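Local coordinates for protein transcriptional regulator, MarR/EmrR family (Clostridium acetobutylicum, PDB 3JW4) that probably binds DNA as a dimeric winged-helix transcription factor of the MarR family, regulating gene expression, at residues Leu37-Gln42 with Glu112-Ile117; Gly44-Tyr49 with Thr75-Gly80; Met24-Ser29 with Leu119-Ser124. One frame throughout, in Å; residues are numbered along the deposited sequence. Where two conformers were deposited one is given.

Contact 1: Leu37-Gln42 with Glu112-Ile117; sequences LGLNSQ and EEFNNI
The ring of F114 and the side chain of L39 make the main apolar contact between the turn 37-42 and helix 112-117. Both branches of L39 lie against the outer end of the ring. CD2 comes to 3.2 Å from CZ of F114, a distance so short that its exact value is doubtful, and also reaches CE2; CD1 sits 4.2 Å from the ring centroid of F114, 30° off its normal, an off-centre CH-pi contact. L39 CB, too, is close to CZ and CE1, so the leucine touches the ring along most of its length, the two side chains running obliquely to each other. With chi1 of F114 at -91°, well past the usual staggered value, the phenyl group is brought across to the turn although its CB does not point there. A second, smaller apolar touch joins the branch ends of L37 and I117, CD1 to CD1, at 4.4 Å.

The polar element is the backbone carbonyl of N40, whose O atom lies 3.3 Å from CE1 of F114 and near CZ, at an oblique approach to the ring. No hydrogen bond crosses between the segments, and the turn is shaped by bonds to its chain neighbours. G38, with positive phi, is the C-prime residue of a Schellman motif in which L39 N bonds L34 O. N40 is the N-cap of the next helix: its OD1 caps a backbone N, while its own N bonds Q43 OE1, consistent with a capping box.

The turn links the end of helix 14-35 to the start of helix 41-53 and rests on the long helix 105-126. L34 of helix 14-35 packs against both S41 and F114, and R33 and L34 both meet I117, so three helices converge here.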
loop_
_atom_site.group_PDB
_atom_site.type_symbol
_atom_site.label_atom_id
_atom_site.label_comp_id
_atom_site.label_asym_id
_atom_site.label_seq_id
_atom_site.Cartn_x
_atom_site.Cartn_y
_atom_site.Cartn_z
ATOM N N LEU B 37 -0.404 18.626 -10.026
ATOM C CA LEU B 37 -0.163 18.583 -11.480
ATOM C C LEU B 37 -1.166 17.724 -12.234
ATOM O O LEU B 37 -0.899 17.315 -13.354
ATOM C CB LEU B 37 1.238 18.049 -11.771
ATOM C CG LEU B 37 2.360 18.626 -10.915
ATOM C CD1 LEU B 37 3.691 17.949 -11.358
ATOM C CD2 LEU B 37 2.386 20.139 -11.035
ATOM N N GLY B 38 -2.302 17.425 -11.605
ATOM C CA GLY B 38 -3.318 16.560 -12.206
ATOM C C GLY B 38 -2.796 15.205 -12.629
ATOM O O GLY B 38 -3.364 14.570 -13.536
ATOM N N LEU B 39 -1.713 14.772 -11.965
ATOM C CA LEU B 39 -1.086 13.477 -12.202
ATOM C C LEU B 39 -1.266 12.575 -10.991
ATOM O O LEU B 39 -1.754 13.015 -9.919
ATOM C CB LEU B 39 0.398 13.650 -12.440
ATOM C CG LEU B 39 0.863 14.361 -13.712
ATOM C CD1 LEU B 39 2.255 14.996 -13.458
ATOM C CD2 LEU B 39 0.895 13.392 -14.904
ATOM N N ASN B 40 -0.900 11.313 -11.170
ATOM C CA ASN B 40 -0.851 10.379 -10.063
ATOM C C ASN B 40 0.328 9.446 -10.273
ATOM O O ASN B 40 0.899 9.389 -11.360
ATOM C CB ASN B 40 -2.169 9.618 -9.912
ATOM C CG ASN B 40 -2.563 8.893 -11.180
ATOM O OD1 ASN B 40 -1.994 7.866 -11.514
ATOM N ND2 ASN B 40 -3.538 9.430 -11.892
ATOM N N SER B 41 0.699 8.729 -9.228
ATOM C CA SER B 41 1.930 7.960 -9.247
ATOM C C SER B 41 1.907 6.770 -10.237
ATOM O O SER B 41 2.957 6.380 -10.779
ATOM C CB SER B 41 2.257 7.476 -7.837
ATOM O OG SER B 41 1.277 6.571 -7.426
ATOM N N GLN B 42 0.724 6.211 -10.460
ATOM C CA GLN B 42 0.580 5.103 -11.387
ATOM C C GLN B 42 0.844 5.562 -12.848
ATOM O O GLN B 42 1.564 4.881 -13.590
ATOM C CB GLN B 42 -0.782 4.422 -11.206
ATOM C CG GLN B 42 -1.241 3.565 -12.380
ATOM C CD GLN B 42 -2.115 2.358 -11.971
ATOM O OE1 GLN B 42 -2.997 2.452 -11.083
ATOM N NE2 GLN B 42 -1.859 1.210 -12.631
ATOM N N GLU B 112 10.625 13.350 -16.268
ATOM C CA GLU B 112 11.670 13.925 -15.466
ATOM C C GLU B 112 11.097 14.629 -14.238
ATOM O O GLU B 112 11.634 14.473 -13.148
ATOM C CB GLU B 112 12.567 14.868 -16.281
ATOM C CG GLU B 112 13.874 15.157 -15.544
ATOM C CD GLU B 112 14.692 16.255 -16.179
ATOM O OE1 GLU B 112 14.569 16.508 -17.416
ATOM O OE2 GLU B 112 15.457 16.877 -15.414
ATOM N N GLU B 113 10.005 15.368 -14.393
ATOM C CA GLU B 113 9.372 15.996 -13.240
ATOM C C GLU B 113 8.839 14.930 -12.261
ATOM O O GLU B 113 9.057 15.092 -11.088
ATOM C CB GLU B 113 8.265 16.993 -13.620
ATOM C CG GLU B 113 8.741 18.236 -14.425
ATOM C CD GLU B 113 9.339 19.376 -13.567
ATOM O OE1 GLU B 113 9.535 19.196 -12.336
ATOM O OE2 GLU B 113 9.627 20.462 -14.137
ATOM N N PHE B 114 8.207 13.850 -12.758
ATOM C CA PHE B 114 7.811 12.701 -11.928
ATOM C C PHE B 114 9.023 12.215 -11.131
ATOM O O PHE B 114 9.001 12.200 -9.921
ATOM C CB PHE B 114 7.287 11.491 -12.744
ATOM C CG PHE B 114 5.794 11.479 -12.986
ATOM C CD1 PHE B 114 4.897 11.276 -11.938
ATOM C CD2 PHE B 114 5.282 11.603 -14.294
ATOM C CE1 PHE B 114 3.522 11.240 -12.176
ATOM C CE2 PHE B 114 3.892 11.571 -14.550
ATOM C CZ PHE B 114 3.006 11.394 -13.488
ATOM N N ASN B 115 10.070 11.820 -11.848
ATOM C CA ASN B 115 11.279 11.294 -11.231
ATOM C C ASN B 115 11.852 12.197 -10.156
ATOM O O ASN B 115 12.237 11.707 -9.100
ATOM C CB ASN B 115 12.350 10.971 -12.276
ATOM C CG ASN B 115 11.998 9.739 -13.093
ATOM O OD1 ASN B 115 10.961 9.111 -12.862
ATOM N ND2 ASN B 115 12.837 9.404 -14.067
ATOM N N ASN B 116 11.884 13.504 -10.392
ATOM C CA ASN B 116 12.399 14.409 -9.361
ATOM C C ASN B 116 11.562 14.386 -8.081
ATOM O O ASN B 116 12.114 14.445 -6.995
ATOM C CB ASN B 116 12.536 15.833 -9.876
ATOM C CG ASN B 116 13.507 15.926 -11.039
ATOM O OD1 ASN B 116 14.473 15.173 -11.105
ATOM N ND2 ASN B 116 13.223 16.801 -11.983
ATOM N N ILE B 117 10.242 14.286 -8.211
ATOM C CA ILE B 117 9.391 14.208 -7.045
ATOM C C ILE B 117 9.727 12.936 -6.256
ATOM O O ILE B 117 9.972 12.999 -5.047
ATOM C CB ILE B 117 7.913 14.285 -7.429
ATOM C CG1 ILE B 117 7.599 15.689 -7.986
ATOM C CG2 ILE B 117 7.040 14.015 -6.224
ATOM C CD1 ILE B 117 6.139 15.883 -8.363
#

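Contact 2: Gly44-Tyr49 with Thr75-Gly80; sequences GRMIGY and TSMLQG
M46, a selenomethionine, reaches from helix 44-49 to M77 and L78 of helix 75-80, and its side chain makes all the close touches from 44-49. It was modelled in two conformers; the contacts of its outer atoms apply to one of them and are to that extent provisional. Its CB points toward the opposite helix and already comes to 4.1 Å from the selenium of M77, also a selenomethionine. CG is placed anti to the backbone N (chi1 171°) and carries the chain outward across the gap between the helices. SE then fits against both partners at once: it lies 3.5 Å from CD2 of L78 and 3.6 Å from SE of M77. The bend at chi3 (-59°) turns the terminal methyl back, so that CE of M46 stays beside the selenium of M77, at 3.8 Å.

The two partners meet this chain differently. M77 runs obliquely to M46 and offers chiefly its selenium, with CG also near SE of M46. L78 crosses M46 at about a right angle and presents one branch, CD2, backed by CG. All these touches are apolar, and no hydrogen bond spans the segments; the backbones stay well separated, with M46 CA 8.7 Å from L78 CA, so the side chains bridge the space.

Helix 74-83 occupies the place of the recognition helix in the MarR winged-helix fold, and M46 packs helix 41-53 against it, also touching I74 and L81. M77 leans on Q42 and Q43 at the beginning of helix 41-53, and L78 touches Q60 and L63 of the short helix 60-64. On another side of helix 41-53, I47 packs on L110, V111 and F114 of helix 105-126.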
loop_
_atom_site.group_PDB
_atom_site.type_symbol
_atom_site.label_atom_id
_atom_site.label_comp_id
_atom_site.label_asym_id
_atom_site.label_seq_id
_atom_site.Cartn_x
_atom_site.Cartn_y
_atom_site.Cartn_z
ATOM N N GLY B 44 2.716 8.103 -13.639
ATOM C CA GLY B 44 4.153 8.377 -13.629
ATOM C C GLY B 44 5.004 7.146 -13.812
ATOM O O GLY B 44 5.909 7.137 -14.633
ATOM N N ARG B 45 4.712 6.112 -13.031
ATOM C CA ARG B 45 5.318 4.800 -13.201
ATOM C C ARG B 45 5.145 4.223 -14.618
ATOM O O ARG B 45 6.084 3.669 -15.198
ATOM C CB ARG B 45 4.698 3.822 -12.185
ATOM C CG ARG B 45 5.532 3.532 -10.989
ATOM C CD ARG B 45 5.782 4.701 -10.042
ATOM N NE ARG B 45 7.218 4.731 -9.715
ATOM C CZ ARG B 45 7.764 5.047 -8.541
ATOM N NH1 ARG B 45 9.091 5.022 -8.434
ATOM N NH2 ARG B 45 7.021 5.380 -7.488
HETATM N N MSE B 46 3.936 4.332 -15.154
HETATM C CA MSE B 46 3.648 3.837 -16.497
HETATM C C MSE B 46 4.471 4.594 -17.540
HETATM O O MSE B 46 5.151 3.970 -18.358
HETATM C CB MSE B 46 2.158 3.960 -16.831
HETATM C CG MSE B 46 1.841 3.657 -18.281
HETATM SE SE MSE B 46 0.021 3.072 -18.551
HETATM C CE MSE B 46 0.108 1.549 -17.400
ATOM N N ILE B 47 4.426 5.916 -17.511
ATOM C CA ILE B 47 5.210 6.707 -18.468
ATOM C C ILE B 47 6.716 6.406 -18.352
ATOM O O ILE B 47 7.390 6.277 -19.354
ATOM C CB ILE B 47 5.059 8.208 -18.305
ATOM C CG1 ILE B 47 3.652 8.664 -18.466
ATOM C CG2 ILE B 47 5.768 8.945 -19.478
ATOM C CD1 ILE B 47 3.536 10.161 -18.268
ATOM N N GLY B 48 7.232 6.369 -17.121
ATOM C CA GLY B 48 8.616 5.991 -16.864
ATOM C C GLY B 48 8.983 4.643 -17.478
ATOM O O GLY B 48 10.023 4.504 -18.097
ATOM N N TYR B 49 8.138 3.644 -17.279
ATOM C CA TYR B 49 8.392 2.300 -17.792
ATOM C C TYR B 49 8.435 2.369 -19.320
ATOM O O TYR B 49 9.313 1.795 -19.961
ATOM C CB TYR B 49 7.287 1.321 -17.331
ATOM C CG TYR B 49 7.529 -0.093 -17.798
ATOM C CD1 TYR B 49 8.441 -0.920 -17.119
ATOM C CD2 TYR B 49 6.937 -0.580 -18.955
ATOM C CE1 TYR B 49 8.723 -2.218 -17.565
ATOM C CE2 TYR B 49 7.213 -1.897 -19.421
ATOM C CZ TYR B 49 8.104 -2.700 -18.712
ATOM O OH TYR B 49 8.381 -3.978 -19.129
ATOM N N THR B 75 -6.197 0.686 -20.137
ATOM C CA THR B 75 -6.660 1.223 -21.417
ATOM C C THR B 75 -7.003 2.681 -21.235
ATOM O O THR B 75 -6.579 3.522 -22.020
ATOM C CB THR B 75 -7.913 0.497 -21.950
ATOM O OG1 THR B 75 -7.636 -0.907 -22.030
ATOM C CG2 THR B 75 -8.274 1.031 -23.315
ATOM N N SER B 76 -7.746 2.992 -20.185
ATOM C CA SER B 76 -8.121 4.377 -19.926
ATOM C C SER B 76 -6.900 5.257 -19.665
ATOM O O SER B 76 -6.812 6.399 -20.129
ATOM C CB SER B 76 -9.064 4.480 -18.722
ATOM O OG SER B 76 -9.514 5.830 -18.608
HETATM N N MSE B 77 -5.949 4.723 -18.911
HETATM C CA MSE B 77 -4.797 5.537 -18.541
HETATM C C MSE B 77 -3.935 5.814 -19.782
HETATM O O MSE B 77 -3.488 6.927 -19.956
HETATM C CB MSE B 77 -4.007 4.852 -17.439
HETATM C CG MSE B 77 -2.706 5.551 -17.040
HETATM SE SE MSE B 77 -1.741 4.456 -15.719
HETATM C CE MSE B 77 -3.217 3.430 -14.961
ATOM N N LEU B 78 -3.757 4.815 -20.654
ATOM C CA LEU B 78 -3.034 5.011 -21.908
ATOM C C LEU B 78 -3.738 5.972 -22.838
ATOM O O LEU B 78 -3.095 6.819 -23.466
ATOM C CB LEU B 78 -2.795 3.679 -22.658
ATOM C CG LEU B 78 -1.773 2.732 -22.042
ATOM C CD1 LEU B 78 -1.765 1.405 -22.785
ATOM C CD2 LEU B 78 -0.330 3.335 -22.068
ATOM N N GLN B 79 -5.048 5.839 -22.966
ATOM C CA GLN B 79 -5.800 6.785 -23.814
ATOM C C GLN B 79 -5.615 8.211 -23.279
ATOM O O GLN B 79 -5.532 9.164 -24.056
ATOM C CB GLN B 79 -7.279 6.434 -23.895
ATOM C CG GLN B 79 -7.622 5.324 -24.917
ATOM C CD GLN B 79 -9.074 4.940 -24.898
ATOM O OE1 GLN B 79 -9.447 3.937 -24.260
ATOM N NE2 GLN B 79 -9.944 5.754 -25.542
ATOM N N GLY B 80 -5.569 8.343 -21.962
ATOM C CA GLY B 80 -5.432 9.666 -21.316
ATOM C C GLY B 80 -4.072 10.280 -21.628
ATOM O O GLY B 80 -3.993 11.394 -22.112
#

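Contact 3: Met24-Ser29 with Leu119-Ser124; sequences MKLKTS and LEVEES
L26 and V121 meet where segments of two long helices of the MarR fold, 14-35 and 105-126, pass roughly antiparallel in the part of the protein that also joins the second subunit. The short segments lie 10.1 Å apart at their axes and make an angle of 151° between their directions. L26 CD2 presses on V121 CG1 at 3.5 Å, tighter than usual van der Waals contact, and L26 CB is 3.8 Å from that same methyl. CG1 is therefore the branch that engages the leucine, the two side chains crossing at a slant, whereas CG2 faces S29, whose CB is 4.2 Å away. The valine's first torsion (171°) sets CG1 opposite the backbone N and CG2 opposite the carbonyl carbon, which spreads the two methyls over neighbouring turns of the other helix.

CD2 of L26 also comes to 3.8 Å from OG of S124, a van der Waals touch one turn beyond V121. The contact has no hydrogen bond across it.

Further out, the second subunit closes over this pair of helices: M148 of that subunit packs on L26 and S124, and its C-terminal carboxylate forms a salt bridge with K25 NZ. E122, whose CB points away from helix 24-29, accepts hydrogen bonds from Y15 N and S16 OG of the second subunit. Within the chain, E120 is joined to R33 by a salt bridge that ties the same two helices together.

What holds the serine hydroxyl in place is a bond within its own segment: S124 OG donates to V121 O over 2.6 Å, reaching a lone pair in the carbonyl plane at a C=O···O angle of 137°.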
loop_
_atom_site.group_PDB
_atom_site.type_symbol
_atom_site.label_atom_id
_atom_site.label_comp_id
_atom_site.label_asym_id
_atom_site.label_seq_id
_atom_site.Cartn_x
_atom_site.Cartn_y
_atom_site.Cartn_z
HETATM N N MSE B 24 2.983 5.316 4.410
HETATM C CA MSE B 24 1.846 6.205 4.248
HETATM C C MSE B 24 2.343 7.665 4.197
HETATM O O MSE B 24 1.800 8.474 3.423
HETATM C CB MSE B 24 0.775 5.973 5.349
HETATM C CG MSE B 24 -0.046 4.644 5.194
HETATM SE SE MSE B 24 -1.562 4.319 6.470
HETATM C CE MSE B 24 -1.812 2.397 6.181
ATOM N N LYS B 25 3.371 8.002 4.980
ATOM C CA LYS B 25 3.949 9.356 4.939
ATOM C C LYS B 25 4.619 9.647 3.583
ATOM O O LYS B 25 4.503 10.765 3.053
ATOM C CB LYS B 25 4.966 9.574 6.064
ATOM C CG LYS B 25 4.350 9.785 7.425
ATOM C CD LYS B 25 5.398 9.800 8.546
ATOM C CE LYS B 25 4.734 9.890 9.909
ATOM N NZ LYS B 25 5.700 9.911 11.014
ATOM N N LEU B 26 5.334 8.673 3.033
ATOM C CA LEU B 26 5.972 8.856 1.723
ATOM C C LEU B 26 4.901 9.044 0.639
ATOM O O LEU B 26 4.978 9.974 -0.173
ATOM C CB LEU B 26 6.843 7.664 1.350
ATOM C CG LEU B 26 8.042 7.355 2.257
ATOM C CD1 LEU B 26 8.714 6.089 1.835
ATOM C CD2 LEU B 26 9.033 8.503 2.276
ATOM N N LYS B 27 3.905 8.168 0.650
ATOM C CA LYS B 27 2.845 8.203 -0.326
ATOM C C LYS B 27 2.029 9.484 -0.259
ATOM O O LYS B 27 1.594 9.972 -1.288
ATOM C CB LYS B 27 1.905 7.008 -0.175
ATOM C CG LYS B 27 1.027 6.791 -1.414
ATOM C CD LYS B 27 -0.235 5.993 -1.103
ATOM C CE LYS B 27 -1.015 5.676 -2.400
ATOM N NZ LYS B 27 -2.492 5.752 -2.175
ATOM N N THR B 28 1.834 10.025 0.934
ATOM C CA THR B 28 1.073 11.263 1.098
ATOM C C THR B 28 1.880 12.414 0.534
ATOM O O THR B 28 1.366 13.187 -0.270
ATOM C CB THR B 28 0.719 11.520 2.580
ATOM O OG1 THR B 28 -0.084 10.440 3.057
ATOM C CG2 THR B 28 -0.050 12.833 2.752
ATOM N N SER B 29 3.133 12.531 0.962
ATOM C CA SER B 29 4.092 13.432 0.336
ATOM C C SER B 29 3.972 13.352 -1.209
ATOM O O SER B 29 3.751 14.363 -1.880
ATOM C CB SER B 29 5.513 13.042 0.761
ATOM O OG SER B 29 6.229 14.124 1.298
ATOM N N LEU B 119 12.476 11.244 -6.286
ATOM C CA LEU B 119 13.815 11.346 -5.743
ATOM C C LEU B 119 13.884 12.213 -4.456
ATOM O O LEU B 119 14.654 11.890 -3.529
ATOM C CB LEU B 119 14.764 11.895 -6.785
ATOM C CG LEU B 119 16.224 11.521 -6.552
ATOM C CD1 LEU B 119 16.480 10.058 -7.004
ATOM C CD2 LEU B 119 17.148 12.511 -7.268
ATOM N N GLU B 120 13.092 13.291 -4.383
ATOM C CA GLU B 120 13.058 14.101 -3.162
ATOM C C GLU B 120 12.405 13.300 -2.024
ATOM O O GLU B 120 12.834 13.397 -0.889
ATOM C CB GLU B 120 12.340 15.439 -3.353
ATOM C CG GLU B 120 12.859 16.293 -4.554
ATOM C CD GLU B 120 12.784 17.816 -4.328
ATOM O OE1 GLU B 120 12.001 18.260 -3.440
ATOM O OE2 GLU B 120 13.510 18.564 -5.047
ATOM N N VAL B 121 11.376 12.523 -2.340
ATOM C CA VAL B 121 10.739 11.669 -1.346
ATOM C C VAL B 121 11.726 10.613 -0.850
ATOM O O VAL B 121 11.840 10.379 0.350
ATOM C CB VAL B 121 9.441 11.023 -1.867
ATOM C CG1 VAL B 121 8.914 9.964 -0.880
ATOM C CG2 VAL B 121 8.371 12.100 -2.114
ATOM N N GLU B 122 12.472 10.015 -1.757
ATOM C CA GLU B 122 13.487 9.026 -1.395
ATOM C C GLU B 122 14.507 9.612 -0.428
ATOM O O GLU B 122 14.903 8.966 0.557
ATOM C CB GLU B 122 14.200 8.511 -2.654
ATOM C CG GLU B 122 15.387 7.555 -2.408
ATOM C CD GLU B 122 14.965 6.116 -2.168
ATOM O OE1 GLU B 122 13.752 5.821 -2.143
ATOM O OE2 GLU B 122 15.857 5.257 -2.021
ATOM N N GLU B 123 14.955 10.827 -0.719
ATOM C CA GLU B 123 15.963 11.486 0.088
ATOM C C GLU B 123 15.440 11.819 1.485
ATOM O O GLU B 123 16.221 11.952 2.406
ATOM C CB GLU B 123 16.490 12.748 -0.616
ATOM C CG GLU B 123 17.601 12.442 -1.663
ATOM C CD GLU B 123 17.811 13.535 -2.736
ATOM O OE1 GLU B 123 16.863 14.311 -3.031
ATOM O OE2 GLU B 123 18.939 13.603 -3.303
ATOM N N SER B 124 14.129 11.959 1.641
ATOM C CA SER B 124 13.566 12.240 2.953
ATOM C C SER B 124 13.706 11.028 3.907
ATOM O O SER B 124 13.751 11.183 5.127
ATOM C CB SER B 124 12.106 12.677 2.828
ATOM O OG SER B 124 11.255 11.585 2.561
#

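Overall arrangement
The three contacts lead from the dimer side of the chain to the side that probably meets DNA. Contacts 1 and 3 use adjoining parts of helix 105-126, their centres 12 Å apart, without any other touch between them. Contacts 1 and 2 are also 12 Å apart by centres but share helix 41-53 and touch directly: F114 CZ lies 3.2 Å from G44 CA, and Q42 CG lies 3.3 Å from M77 CE. Contacts 2 and 3 sit on opposite sides of the chain's centre, 21 Å apart by centres. Contact 1 thus lies between the probable recognition helix 74-83 and the dimer-forming helices. Along the chain, the loops nest: contact 2 within contact 1 within contact 3.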